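Local coordinates for single-stranded DNA-binding protein WHY1, chloroplastic (Arabidopsis thaliana, PDB 4KOO) that binds single-stranded DNA in chloroplasts and nucleus, keeping the plastid genome stable and modulating telomere length, at residues 25-30 / 46-51. Sequence-based numbering, arbitrary orientation.
Sequences DPRAPE and FLLLQF
Arg27 lays its aliphatic chain over one face of the Phe46 ring. Its CB sits 3.9 Å from the centroid of the Phe46 ring, 16° off the normal, in a CH-pi contact. The ring reaches back under the arginine because Phe46 CG lies between its own backbone N and carbonyl carbon (chi1 57°). Arg27 bends at chi2 (-73°), and its guanidinium stands oblique to the ring. Arg27 NH2 comes within 3.2 Å of Leu48 CD2, the two side chains lying side by side. Asp25 shares this face. One water joins Asp25 OD1, Leu48 O and Gln50 NE2; the water accepts from Gln50 NE2 at 2.6 Å. Gln50 OE1 takes a hydrogen bond from Lys65 NZ.

On the other face, Leu47 CD2 packs 3.9 Å from Pro26 CB. Helix 141-158 and Trp161 of the second subunit cover Leu47. The backbones pair antiparallel within the hairpin of strands 20-33 and 39-53, in the Whirly domain. Asp25 and Leu48 exchange two backbone hydrogen bonds, as do Arg27 and Phe46. Pro26, lacking an N-H, fits at the non-hydrogen-bonded pair with Leu47.

An alanine in place of Phe46 would probably leave the Arg27 chain without its aromatic support and freer to turn. This part of the hairpin thus has two unlike faces: an apolar one turned to helix and neighbouring subunit, and a mixed one where the Arg27 chain lies on an aromatic ring and water bridges the Asp25 carboxylate to the next strand.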
# COMPACT_ATOMS: atom_id res chain seq x y z
N ASP A 25 -7.64 -17.71 5.33
CA ASP A 25 -6.19 -17.95 5.50
C ASP A 25 -5.47 -17.70 4.21
O ASP A 25 -5.85 -18.25 3.18
CB ASP A 25 -5.87 -19.39 5.91
CG ASP A 25 -6.08 -19.65 7.39
OD1 ASP A 25 -7.20 -20.02 7.76
OD2 ASP A 25 -5.12 -19.48 8.17
N PRO A 26 -4.41 -16.90 4.26
CA PRO A 26 -3.52 -16.74 3.11
C PRO A 26 -2.61 -17.93 2.90
O PRO A 26 -2.16 -18.54 3.86
CB PRO A 26 -2.74 -15.46 3.46
CG PRO A 26 -2.67 -15.48 4.99
CD PRO A 26 -3.96 -16.12 5.44
N ARG A 27 -2.38 -18.28 1.66
CA ARG A 27 -1.45 -19.35 1.30
C ARG A 27 -0.38 -18.83 0.37
O ARG A 27 -0.65 -18.22 -0.67
CB ARG A 27 -2.19 -20.53 0.66
CG ARG A 27 -3.23 -21.14 1.56
CD ARG A 27 -2.58 -21.96 2.69
NE ARG A 27 -3.57 -22.74 3.42
CZ ARG A 27 -4.04 -23.92 3.01
NH1 ARG A 27 -3.59 -24.46 1.88
NH2 ARG A 27 -4.94 -24.57 3.73
N ALA A 28 0.86 -19.07 0.75
CA ALA A 28 1.98 -18.51 0.04
C ALA A 28 2.13 -19.08 -1.34
O ALA A 28 1.78 -20.20 -1.59
CB ALA A 28 3.30 -18.78 0.84
N PRO A 29 2.71 -18.29 -2.22
CA PRO A 29 3.15 -18.78 -3.50
C PRO A 29 4.24 -19.85 -3.28
O PRO A 29 4.84 -19.83 -2.22
CB PRO A 29 3.76 -17.56 -4.15
CG PRO A 29 4.13 -16.68 -3.05
CD PRO A 29 3.13 -16.89 -1.99
N GLU A 30 4.41 -20.76 -4.24
CA GLU A 30 5.52 -21.71 -4.26
C GLU A 30 6.59 -21.30 -5.25
O GLU A 30 6.29 -20.73 -6.31
CB GLU A 30 4.98 -23.08 -4.62
CG GLU A 30 3.89 -23.56 -3.70
CD GLU A 30 3.35 -24.93 -4.05
OE1 GLU A 30 3.71 -25.47 -5.11
OE2 GLU A 30 2.55 -25.46 -3.25
N PHE A 46 -2.86 -18.09 -2.96
CA PHE A 46 -4.31 -17.95 -2.99
C PHE A 46 -4.79 -17.76 -1.58
O PHE A 46 -3.99 -17.85 -0.63
CB PHE A 46 -4.99 -19.18 -3.65
CG PHE A 46 -4.65 -20.47 -2.98
CD1 PHE A 46 -3.41 -21.08 -3.20
CD2 PHE A 46 -5.54 -21.05 -2.12
CE1 PHE A 46 -3.10 -22.27 -2.55
CE2 PHE A 46 -5.23 -22.25 -1.48
CZ PHE A 46 -4.02 -22.84 -1.69
N LEU A 47 -6.07 -17.49 -1.42
CA LEU A 47 -6.70 -17.44 -0.13
C LEU A 47 -7.62 -18.64 0.05
O LEU A 47 -8.32 -19.03 -0.88
CB LEU A 47 -7.47 -16.17 0.04
CG LEU A 47 -6.68 -14.88 -0.20
CD1 LEU A 47 -7.58 -13.67 -0.04
CD2 LEU A 47 -5.49 -14.78 0.74
N LEU A 48 -7.64 -19.21 1.24
CA LEU A 48 -8.60 -20.28 1.55
C LEU A 48 -9.69 -19.80 2.49
O LEU A 48 -9.41 -19.38 3.62
CB LEU A 48 -7.87 -21.48 2.14
CG LEU A 48 -8.77 -22.70 2.43
CD1 LEU A 48 -9.31 -23.22 1.12
CD2 LEU A 48 -7.95 -23.76 3.18
N LEU A 49 -10.93 -19.84 2.02
CA LEU A 49 -12.08 -19.48 2.81
C LEU A 49 -12.66 -20.75 3.40
O LEU A 49 -12.86 -21.72 2.69
CB LEU A 49 -13.17 -18.81 1.96
CG LEU A 49 -12.83 -17.53 1.18
CD1 LEU A 49 -13.98 -17.17 0.25
CD2 LEU A 49 -12.57 -16.43 2.11
N GLN A 50 -12.90 -20.74 4.69
CA GLN A 50 -13.48 -21.90 5.36
C GLN A 50 -14.70 -21.44 6.07
O GLN A 50 -14.66 -20.50 6.84
CB GLN A 50 -12.47 -22.52 6.33
CG GLN A 50 -11.17 -22.94 5.67
CD GLN A 50 -10.27 -23.75 6.58
OE1 GLN A 50 -10.45 -24.96 6.76
NE2 GLN A 50 -9.28 -23.09 7.16
N PHE A 51 -15.83 -22.11 5.81
CA PHE A 51 -17.10 -21.69 6.35
C PHE A 51 -17.57 -22.81 7.26
O PHE A 51 -17.48 -23.98 6.87
CB PHE A 51 -18.17 -21.56 5.27
CG PHE A 51 -17.97 -20.42 4.28
CD1 PHE A 51 -17.01 -20.49 3.29
CD2 PHE A 51 -18.81 -19.31 4.31
CE1 PHE A 51 -16.89 -19.46 2.37
CE2 PHE A 51 -18.70 -18.30 3.36
CZ PHE A 51 -17.72 -18.38 2.41
O HOH W 1 -8.99 -20.80 6.04